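Local atomic coordinates of carbohydrate kinase, FGGY (Rhodospirillum rubrum, PDB entry 3IFR), a protein that probably phosphorylates D-xylulose, acting as a sugar kinase of the FGGY family. Residues L23-D28 against E72-P77; G79-G84 against A442-I447; A34-T39 against R60-E65. All blocks are in the same frame, centred on the assembly; numbering follows the deposited sequence.

Interaction 1. Residues L23-D28 against E72-P77; sequences LVRLPD and ESDWRP
Leu23 sets its CG anti to the backbone N (chi1 -177°), which lets its two methyls touch Trp75 and Pro77 of the loop 72-77, while Arg25, with a similar first torsion and then a bend at chi3, brings the NH2 end of its guanidinium round to Asp74. The two residues share one face of strand 18-25, so an apolar and a charged contact lie next to each other. In the apolar part, Leu23 CD2 meets the six-membered ring of Trp75 obliquely, 3.9 Å from Trp75 CE3. The same methyl stands 4.0 Å from Asp74 O. Leu23 CD1 reaches Pro77 CB more loosely, at 4.5 Å, and Pro77 in turn lays its CD over the centre of the Trp75 ring, 3.6 Å above the plane.

In the N-terminal actin-like domain, the strand that touches this loop belongs to the antiparallel trio 8-14, 18-25 and 29-37, and the loop itself joins helix 52-70 to strand 77-84. Gln8 of strand 8-14 forms hydrogen bonds with Asp74 O and Arg76 N.

The charged part is a small salt-bridge network on the more exposed side. Arg25 NH2 meets Asp74 OD1 at the guanidinium edge in a weak bond of 3.4 Å, fairly straight at 155°, although the two planes stand 58° apart. The other carboxylate oxygen, Asp74 OD2, pairs with Arg76 NH1 at 3.0 Å. Asp74 thus probably offsets the like charges of two arginines, whose Arg25 NE and Arg76 NH1 lie 4.2 Å apart; Arg25 NE is buried by the contact without a hydrogen-bonding partner.

Interaction 2. Residues G79-G84 against A442-I447; sequences GICVTG and AWVAAI
Ala445 presses its CB against the backbone of strand 77-84 where Gly79 passes into Ile80, and this is the tight end of the contact. Ala445 CB lies 3.9 Å from Gly79 C and 4.1 Å from Ile80 N, and Cys81 N follows at 4.3 Å from the same methyl. A glycine on the strand and an alanine on the helix let the two backbones come close, with Gly79 CA only 5.5 Å from Ala445 CA. There is no hydrogen bond across the interface; small groups simply fit together.

One step along the strand, Cys81 supplies the second point of touch. Its SG is anti to the backbone N (chi1 176°) and settles against the branch point of Val444, 4.0 Å from Val444 CB, with the two methyls only slightly farther off: Cys81 SG is 4.2 Å from Val444 CG1 and 4.3 Å from Val444 CG2. The sulfur therefore meets the valine at its branch carbon, on the side of the CB hydrogen, with the two methyls to its flanks.

Beyond Cys81 the fit slackens. The short axes run 146° apart, so strand and helix diverge, and the side chain of Thr83 comes no nearer than 6.7 Å to the helical segment; its OG1 bonds instead to Ala243 O. At the C-terminal end of the helical segment, Ile447 is partly exposed and touches Trp455, away from the strand.

Helix 437-448, from the C-terminal family region, thus lies on the sheet of the N-terminal domain: Ala442 and Ala445 touch Val9 of strand 8-14, and Val444 and Ala445 touch Tyr240 of strand 238-244, while on the opposite face of the sheet Val82 packs against helix 163-172.

Interaction 3. Residues A34-T39 against R60-E65; sequences ASRPTT and RAVLAE
The guanidinium of Arg36 meets its acceptors at the edge: Glu65 OE1 and Ser35 O both lie in its plane, while Ala61 CB and Val62 CG2 approach it obliquely. Two nitrogens grip one carboxylate oxygen, Arg36 NH2 at 2.8 Å from Glu65 OE1 and Arg36 NH1 at 2.9 Å from Glu65 OE1. The planes are turned 37° from each other; NH2 arrives nearly along the C-O axis and NH1 from above the carboxylate plane. A further bond of 2.6 Å from Arg36 NH1 to Ser35 O fixes the rotation of the group. Glu65 reaches the site as an extended chain, CG anti to the backbone N, whereas Arg36 bends at chi2 to bring its NE within 3.8 Å of Ala61 CB. A leucine at Arg36 would probably leave the Glu65 carboxylate without its charged mate and free to turn.

Beneath the salt bridge the contact is tight. Ala34 CB lies 3.5 Å from Glu65 OE2 and 3.6 Å from Val62 CG2. The same valine methyl comes within 3.2 Å of Ala34 O, and the nearly eclipsed chi1 of Val62 (118°) suggests some strain in fitting it there.

Strand 29-37 borders the N-terminal sheet, and helix 52-70 runs almost antiparallel to it, the short axes 7.3 Å apart at an angle of 159°. Val62 also reaches inward to Ala21 of strand 18-25 and Leu12 of strand 8-14, while Leu63 touches Ile10, so the helix covers three strands of the sheet, with helix 225-231 flanking it at Arg60 and Leu63.

From the N terminus, strand 18-25 opens interaction 1, whose loop closes only at 72-77. Within that loop strand 29-37 and helix 52-70 meet in interaction 3, which is thus nested inside it. Interaction 2 comes later in series: strand 77-84 begins as the loop 72-77 of interaction 1 ends, but its partner helix 437-448 returns some 357 residues further on, bringing a C-terminal segment onto the N-terminal sheet. All three contacts reach that one sheet. They also touch directly: Leu26 packs on Trp443 and Ala446, Val24 on Ala442, Ile80 on Leu63, and Trp75 on the Leu63 backbone, joining sheet, helix 52-70 and helix 437-448.

Interaction 1. Residues L23-D28 against E72-P77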
loop_
_atom_site.group_PDB
_atom_site.type_symbol
_atom_site.label_atom_id
_atom_site.label_comp_id
_atom_site.label_asym_id
_atom_site.label_seq_id
_atom_site.Cartn_x
_atom_site.Cartn_y
_atom_site.Cartn_z
ATOM N N LEU A 23 -19.209 9.297 -1.098
ATOM C CA LEU A 23 -20.413 9.127 -0.339
ATOM C C LEU A 23 -21.037 7.871 -0.845
ATOM O O LEU A 23 -21.317 7.740 -2.051
ATOM C CB LEU A 23 -21.373 10.285 -0.575
ATOM C CG LEU A 23 -22.680 10.248 0.246
ATOM C CD1 LEU A 23 -22.404 10.283 1.763
ATOM C CD2 LEU A 23 -23.625 11.392 -0.128
ATOM N N VAL A 24 -21.284 6.947 0.073
ATOM C CA VAL A 24 -21.885 5.672 -0.286
ATOM C C VAL A 24 -23.214 5.534 0.412
ATOM O O VAL A 24 -23.351 5.853 1.608
ATOM C CB VAL A 24 -21.005 4.515 0.203
ATOM C CG1 VAL A 24 -21.701 3.198 -0.028
ATOM C CG2 VAL A 24 -19.614 4.579 -0.418
ATOM N N ARG A 25 -24.200 5.091 -0.340
ATOM C CA ARG A 25 -25.453 4.648 0.239
ATOM C C ARG A 25 -25.351 3.141 0.283
ATOM O O ARG A 25 -25.162 2.488 -0.756
ATOM C CB ARG A 25 -26.624 5.047 -0.663
ATOM C CG ARG A 25 -27.993 4.351 -0.366
ATOM C CD ARG A 25 -28.931 4.467 -1.598
ATOM N NE ARG A 25 -28.750 5.779 -2.244
ATOM C CZ ARG A 25 -28.926 6.017 -3.543
ATOM N NH1 ARG A 25 -29.307 5.013 -4.347
ATOM N NH2 ARG A 25 -28.731 7.251 -4.036
ATOM N N LEU A 26 -25.442 2.581 1.478
ATOM C CA LEU A 26 -25.358 1.137 1.601
ATOM C C LEU A 26 -26.640 0.470 1.058
ATOM O O LEU A 26 -27.731 1.020 1.187
ATOM C CB LEU A 26 -25.018 0.748 3.035
ATOM C CG LEU A 26 -23.637 1.361 3.377
ATOM C CD1 LEU A 26 -23.441 1.640 4.862
ATOM C CD2 LEU A 26 -22.438 0.554 2.818
ATOM N N PRO A 27 -26.505 -0.730 0.465
ATOM C CA PRO A 27 -25.229 -1.446 0.528
ATOM C C PRO A 27 -24.293 -1.254 -0.656
ATOM O O PRO A 27 -23.189 -1.750 -0.573
ATOM C CB PRO A 27 -25.663 -2.931 0.551
ATOM C CG PRO A 27 -27.121 -2.955 0.076
ATOM C CD PRO A 27 -27.547 -1.530 -0.203
ATOM N N ASP A 28 -24.692 -0.619 -1.744
ATOM C CA ASP A 28 -23.937 -0.894 -2.963
ATOM C C ASP A 28 -23.830 0.242 -3.933
ATOM O O ASP A 28 -23.550 0.022 -5.116
ATOM C CB ASP A 28 -24.512 -2.145 -3.674
ATOM C CG ASP A 28 -25.857 -1.882 -4.395
ATOM O OD1 ASP A 28 -25.846 -1.235 -5.472
ATOM O OD2 ASP A 28 -26.922 -2.367 -3.921
ATOM N N GLU A 72 -28.896 18.107 -0.438
ATOM C CA GLU A 72 -29.376 17.961 0.944
ATOM C C GLU A 72 -30.444 16.894 1.107
ATOM O O GLU A 72 -30.554 16.256 2.145
ATOM C CB GLU A 72 -29.971 19.279 1.448
ATOM C CG GLU A 72 -29.653 19.640 2.899
ATOM C CD GLU A 72 -28.397 20.501 3.026
ATOM O OE1 GLU A 72 -27.267 19.931 3.093
ATOM O OE2 GLU A 72 -28.537 21.748 3.061
ATOM N N SER A 73 -31.255 16.725 0.091
ATOM C CA SER A 73 -32.286 15.701 0.112
ATOM C C SER A 73 -31.717 14.261 -0.026
ATOM O O SER A 73 -32.436 13.283 0.187
ATOM C CB SER A 73 -33.255 15.988 -1.031
ATOM O OG SER A 73 -32.654 15.559 -2.236
ATOM N N ASP A 74 -30.444 14.119 -0.404
ATOM C CA ASP A 74 -29.804 12.797 -0.390
ATOM C C ASP A 74 -28.503 12.809 0.443
ATOM O O ASP A 74 -27.565 12.025 0.183
ATOM C CB ASP A 74 -29.552 12.276 -1.806
ATOM C CG ASP A 74 -29.224 10.782 -1.836
ATOM O OD1 ASP A 74 -28.341 10.380 -2.647
ATOM O OD2 ASP A 74 -29.841 9.995 -1.053
ATOM N N TRP A 75 -28.473 13.707 1.439
ATOM C CA TRP A 75 -27.351 13.868 2.346
ATOM C C TRP A 75 -27.723 13.336 3.746
ATOM O O TRP A 75 -28.409 14.003 4.498
ATOM C CB TRP A 75 -27.005 15.364 2.435
ATOM C CG TRP A 75 -25.805 15.740 3.286
ATOM C CD1 TRP A 75 -25.802 16.524 4.426
ATOM C CD2 TRP A 75 -24.431 15.388 3.047
ATOM N NE1 TRP A 75 -24.512 16.667 4.898
ATOM C CE2 TRP A 75 -23.659 15.984 4.070
ATOM C CE3 TRP A 75 -23.782 14.639 2.069
ATOM C CZ2 TRP A 75 -22.274 15.836 4.132
ATOM C CZ3 TRP A 75 -22.411 14.490 2.147
ATOM C CH2 TRP A 75 -21.677 15.082 3.159
ATOM N N ARG A 76 -27.284 12.142 4.109
ATOM C CA ARG A 76 -27.547 11.678 5.477
ATOM C C ARG A 76 -26.396 10.793 5.971
ATOM O O ARG A 76 -26.613 9.651 6.333
ATOM C CB ARG A 76 -28.903 10.948 5.544
ATOM C CG ARG A 76 -29.097 9.969 4.389
ATOM C CD ARG A 76 -30.482 9.234 4.288
ATOM N NE ARG A 76 -30.800 9.002 2.873
ATOM C CZ ARG A 76 -30.324 7.987 2.149
ATOM N NH1 ARG A 76 -30.632 7.869 0.864
ATOM N NH2 ARG A 76 -29.539 7.073 2.711
ATOM N N PRO A 77 -25.154 11.321 5.948
ATOM C CA PRO A 77 -23.980 10.535 6.331
ATOM C C PRO A 77 -24.016 10.156 7.806
ATOM O O PRO A 77 -24.343 11.000 8.638
ATOM C CB PRO A 77 -22.823 11.510 6.053
ATOM C CG PRO A 77 -23.469 12.841 6.042
ATOM C CD PRO A 77 -24.737 12.597 5.350
#

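Interaction 2. Residues G79-G84 against A442-I447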
loop_
_atom_site.group_PDB
_atom_site.type_symbol
_atom_site.label_atom_id
_atom_site.label_comp_id
_atom_site.label_asym_id
_atom_site.label_seq_id
_atom_site.Cartn_x
_atom_site.Cartn_y
_atom_site.Cartn_z
ATOM N N GLY A 79 -21.425 8.079 9.352
ATOM C CA GLY A 79 -20.089 7.923 9.890
ATOM C C GLY A 79 -19.049 8.232 8.830
ATOM O O GLY A 79 -19.354 8.224 7.642
ATOM N N ILE A 80 -17.823 8.525 9.237
ATOM C CA ILE A 80 -16.758 8.780 8.261
ATOM C C ILE A 80 -15.491 8.046 8.691
ATOM O O ILE A 80 -15.186 7.972 9.883
ATOM C CB ILE A 80 -16.457 10.267 8.141
ATOM C CG1 ILE A 80 -15.240 10.496 7.256
ATOM C CG2 ILE A 80 -16.194 10.838 9.500
ATOM C CD1 ILE A 80 -15.198 11.857 6.676
ATOM N N CYS A 81 -14.773 7.468 7.743
ATOM C CA CYS A 81 -13.433 6.939 8.044
ATOM C C CYS A 81 -12.401 7.614 7.129
ATOM O O CYS A 81 -12.630 7.811 5.911
ATOM C CB CYS A 81 -13.382 5.407 7.928
ATOM S SG CYS A 81 -11.723 4.660 8.162
ATOM N N VAL A 82 -11.272 7.989 7.710
ATOM C CA VAL A 82 -10.206 8.604 6.937
ATOM C C VAL A 82 -9.034 7.630 6.770
ATOM O O VAL A 82 -8.507 7.100 7.754
ATOM C CB VAL A 82 -9.695 9.875 7.640
ATOM C CG1 VAL A 82 -8.636 10.564 6.798
ATOM C CG2 VAL A 82 -10.847 10.853 7.921
ATOM N N THR A 83 -8.594 7.451 5.527
ATOM C CA THR A 83 -7.403 6.681 5.215
ATOM C C THR A 83 -6.417 7.638 4.463
ATOM O O THR A 83 -6.763 8.790 4.138
ATOM C CB THR A 83 -7.822 5.463 4.362
ATOM O OG1 THR A 83 -6.690 4.676 3.976
ATOM C CG2 THR A 83 -8.544 5.927 3.104
ATOM N N GLY A 84 -5.190 7.167 4.228
ATOM C CA GLY A 84 -4.214 7.899 3.458
ATOM C C GLY A 84 -2.875 7.176 3.454
ATOM O O GLY A 84 -2.725 6.106 4.040
ATOM N N ALA A 442 -14.857 3.843 3.594
ATOM C CA ALA A 442 -16.304 3.882 3.801
ATOM C C ALA A 442 -16.738 2.586 4.492
ATOM O O ALA A 442 -17.582 2.608 5.382
ATOM C CB ALA A 442 -17.035 4.031 2.509
ATOM N N TRP A 443 -16.145 1.462 4.085
ATOM C CA TRP A 443 -16.585 0.180 4.608
ATOM C C TRP A 443 -16.378 0.050 6.106
ATOM O O TRP A 443 -17.150 -0.614 6.798
ATOM C CB TRP A 443 -15.954 -1.006 3.859
ATOM C CG TRP A 443 -16.898 -2.134 3.839
ATOM C CD1 TRP A 443 -16.786 -3.351 4.494
ATOM C CD2 TRP A 443 -18.176 -2.142 3.202
ATOM N NE1 TRP A 443 -17.917 -4.119 4.269
ATOM C CE2 TRP A 443 -18.780 -3.401 3.478
ATOM C CE3 TRP A 443 -18.866 -1.220 2.413
ATOM C CZ2 TRP A 443 -20.027 -3.740 2.980
ATOM C CZ3 TRP A 443 -20.108 -1.562 1.922
ATOM C CH2 TRP A 443 -20.673 -2.819 2.201
ATOM N N VAL A 444 -15.336 0.669 6.623
ATOM C CA VAL A 444 -15.101 0.581 8.039
ATOM C C VAL A 444 -16.231 1.235 8.802
ATOM O O VAL A 444 -16.654 0.765 9.872
ATOM C CB VAL A 444 -13.788 1.223 8.432
ATOM C CG1 VAL A 444 -13.718 1.363 9.905
ATOM C CG2 VAL A 444 -12.622 0.419 7.887
ATOM N N ALA A 445 -16.721 2.330 8.264
ATOM C CA ALA A 445 -17.750 3.074 8.946
ATOM C C ALA A 445 -19.075 2.388 8.678
ATOM O O ALA A 445 -20.013 2.504 9.463
ATOM C CB ALA A 445 -17.778 4.513 8.471
ATOM N N ALA A 446 -19.150 1.683 7.555
ATOM C CA ALA A 446 -20.382 0.981 7.189
ATOM C C ALA A 446 -20.665 -0.119 8.232
ATOM O O ALA A 446 -21.771 -0.245 8.744
ATOM C CB ALA A 446 -20.244 0.381 5.825
ATOM N N ILE A 447 -19.637 -0.894 8.542
ATOM C CA ILE A 447 -19.770 -1.984 9.454
ATOM C C ILE A 447 -19.916 -1.475 10.880
ATOM O O ILE A 447 -20.414 -2.169 11.729
ATOM C CB ILE A 447 -18.590 -2.928 9.280
ATOM C CG1 ILE A 447 -18.889 -3.806 8.066
ATOM C CG2 ILE A 447 -18.370 -3.787 10.518
ATOM C CD1 ILE A 447 -17.658 -4.288 7.414
#

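Interaction 3. Residues A34-T39 against R60-E65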
loop_
_atom_site.group_PDB
_atom_site.type_symbol
_atom_site.label_atom_id
_atom_site.label_comp_id
_atom_site.label_asym_id
_atom_site.label_seq_id
_atom_site.Cartn_x
_atom_site.Cartn_y
_atom_site.Cartn_z
ATOM N N ALA A 34 -15.666 13.123 -4.802
ATOM C CA ALA A 34 -14.910 14.369 -5.028
ATOM C C ALA A 34 -13.395 14.194 -4.875
ATOM O O ALA A 34 -12.939 13.431 -4.028
ATOM C CB ALA A 34 -15.412 15.480 -4.114
ATOM N N SER A 35 -12.619 14.908 -5.698
ATOM C CA SER A 35 -11.170 14.877 -5.579
ATOM C C SER A 35 -10.491 16.237 -5.710
ATOM O O SER A 35 -11.087 17.215 -6.146
ATOM C CB SER A 35 -10.548 13.902 -6.574
ATOM O OG SER A 35 -10.580 14.432 -7.880
ATOM N N ARG A 36 -9.222 16.274 -5.317
ATOM C CA ARG A 36 -8.422 17.479 -5.401
ATOM C C ARG A 36 -6.976 17.018 -5.466
ATOM O O ARG A 36 -6.580 16.081 -4.750
ATOM C CB ARG A 36 -8.611 18.390 -4.169
ATOM C CG ARG A 36 -9.975 19.091 -4.003
ATOM C CD ARG A 36 -10.297 20.029 -5.171
ATOM N NE ARG A 36 -11.525 20.797 -4.940
ATOM C CZ ARG A 36 -12.742 20.334 -5.203
ATOM N NH1 ARG A 36 -12.868 19.113 -5.685
ATOM N NH2 ARG A 36 -13.829 21.075 -4.975
ATOM N N PRO A 37 -6.174 17.692 -6.310
ATOM C CA PRO A 37 -4.755 17.385 -6.448
ATOM C C PRO A 37 -3.978 17.770 -5.168
ATOM O O PRO A 37 -4.352 18.713 -4.458
ATOM C CB PRO A 37 -4.327 18.289 -7.628
ATOM C CG PRO A 37 -5.600 18.699 -8.281
ATOM C CD PRO A 37 -6.555 18.838 -7.153
ATOM N N THR A 38 -2.904 17.038 -4.891
ATOM C CA THR A 38 -2.074 17.318 -3.734
ATOM C C THR A 38 -0.715 17.406 -4.299
ATOM O O THR A 38 -0.421 16.654 -5.232
ATOM C CB THR A 38 -2.059 16.143 -2.773
ATOM O OG1 THR A 38 -3.396 15.889 -2.352
ATOM C CG2 THR A 38 -1.143 16.420 -1.580
ATOM N N THR A 39 0.104 18.316 -3.757
ATOM C CA THR A 39 1.452 18.527 -4.278
ATOM C C THR A 39 2.500 17.710 -3.523
ATOM O O THR A 39 2.592 17.776 -2.287
ATOM C CB THR A 39 1.869 20.004 -4.212
ATOM O OG1 THR A 39 0.893 20.825 -4.868
ATOM C CG2 THR A 39 3.245 20.196 -4.863
ATOM N N ARG A 60 -11.558 19.560 3.414
ATOM C CA ARG A 60 -12.703 20.440 3.511
ATOM C C ARG A 60 -13.405 20.580 2.208
ATOM O O ARG A 60 -14.610 20.490 2.171
ATOM C CB ARG A 60 -12.232 21.841 3.926
ATOM C CG ARG A 60 -11.883 21.943 5.396
ATOM C CD ARG A 60 -11.264 23.251 5.668
ATOM N NE ARG A 60 -12.280 24.296 5.593
ATOM C CZ ARG A 60 -12.027 25.575 5.311
ATOM N NH1 ARG A 60 -10.785 25.973 5.052
ATOM N NH2 ARG A 60 -13.035 26.441 5.263
ATOM N N ALA A 61 -12.662 20.807 1.130
ATOM C CA ALA A 61 -13.273 21.042 -0.199
ATOM C C ALA A 61 -14.091 19.859 -0.723
ATOM O O ALA A 61 -15.209 20.004 -1.258
ATOM C CB ALA A 61 -12.198 21.387 -1.221
ATOM N N VAL A 62 -13.491 18.690 -0.595
ATOM C CA VAL A 62 -14.006 17.446 -1.131
ATOM C C VAL A 62 -15.202 16.946 -0.293
ATOM O O VAL A 62 -16.167 16.450 -0.827
ATOM C CB VAL A 62 -12.833 16.469 -1.072
ATOM C CG1 VAL A 62 -13.118 15.287 -0.177
ATOM C CG2 VAL A 62 -12.285 16.142 -2.429
ATOM N N LEU A 63 -15.155 17.096 1.026
ATOM C CA LEU A 63 -16.323 16.755 1.855
ATOM C C LEU A 63 -17.498 17.693 1.543
ATOM O O LEU A 63 -18.585 17.240 1.268
ATOM C CB LEU A 63 -15.995 16.783 3.368
ATOM C CG LEU A 63 -14.947 15.760 3.801
ATOM C CD1 LEU A 63 -14.461 15.937 5.266
ATOM C CD2 LEU A 63 -15.512 14.382 3.586
ATOM N N ALA A 64 -17.271 19.003 1.595
ATOM C CA ALA A 64 -18.308 19.949 1.187
ATOM C C ALA A 64 -18.843 19.676 -0.236
ATOM O O ALA A 64 -20.044 19.744 -0.499
ATOM C CB ALA A 64 -17.779 21.323 1.283
ATOM N N GLU A 65 -17.966 19.340 -1.170
ATOM C CA GLU A 65 -18.439 19.058 -2.536
ATOM C C GLU A 65 -19.339 17.820 -2.565
ATOM O O GLU A 65 -20.288 17.761 -3.339
ATOM C CB GLU A 65 -17.282 18.890 -3.507
ATOM C CG GLU A 65 -17.777 18.696 -4.928
ATOM C CD GLU A 65 -16.667 18.459 -5.919
ATOM O OE1 GLU A 65 -15.728 19.294 -5.970
ATOM O OE2 GLU A 65 -16.735 17.456 -6.667
#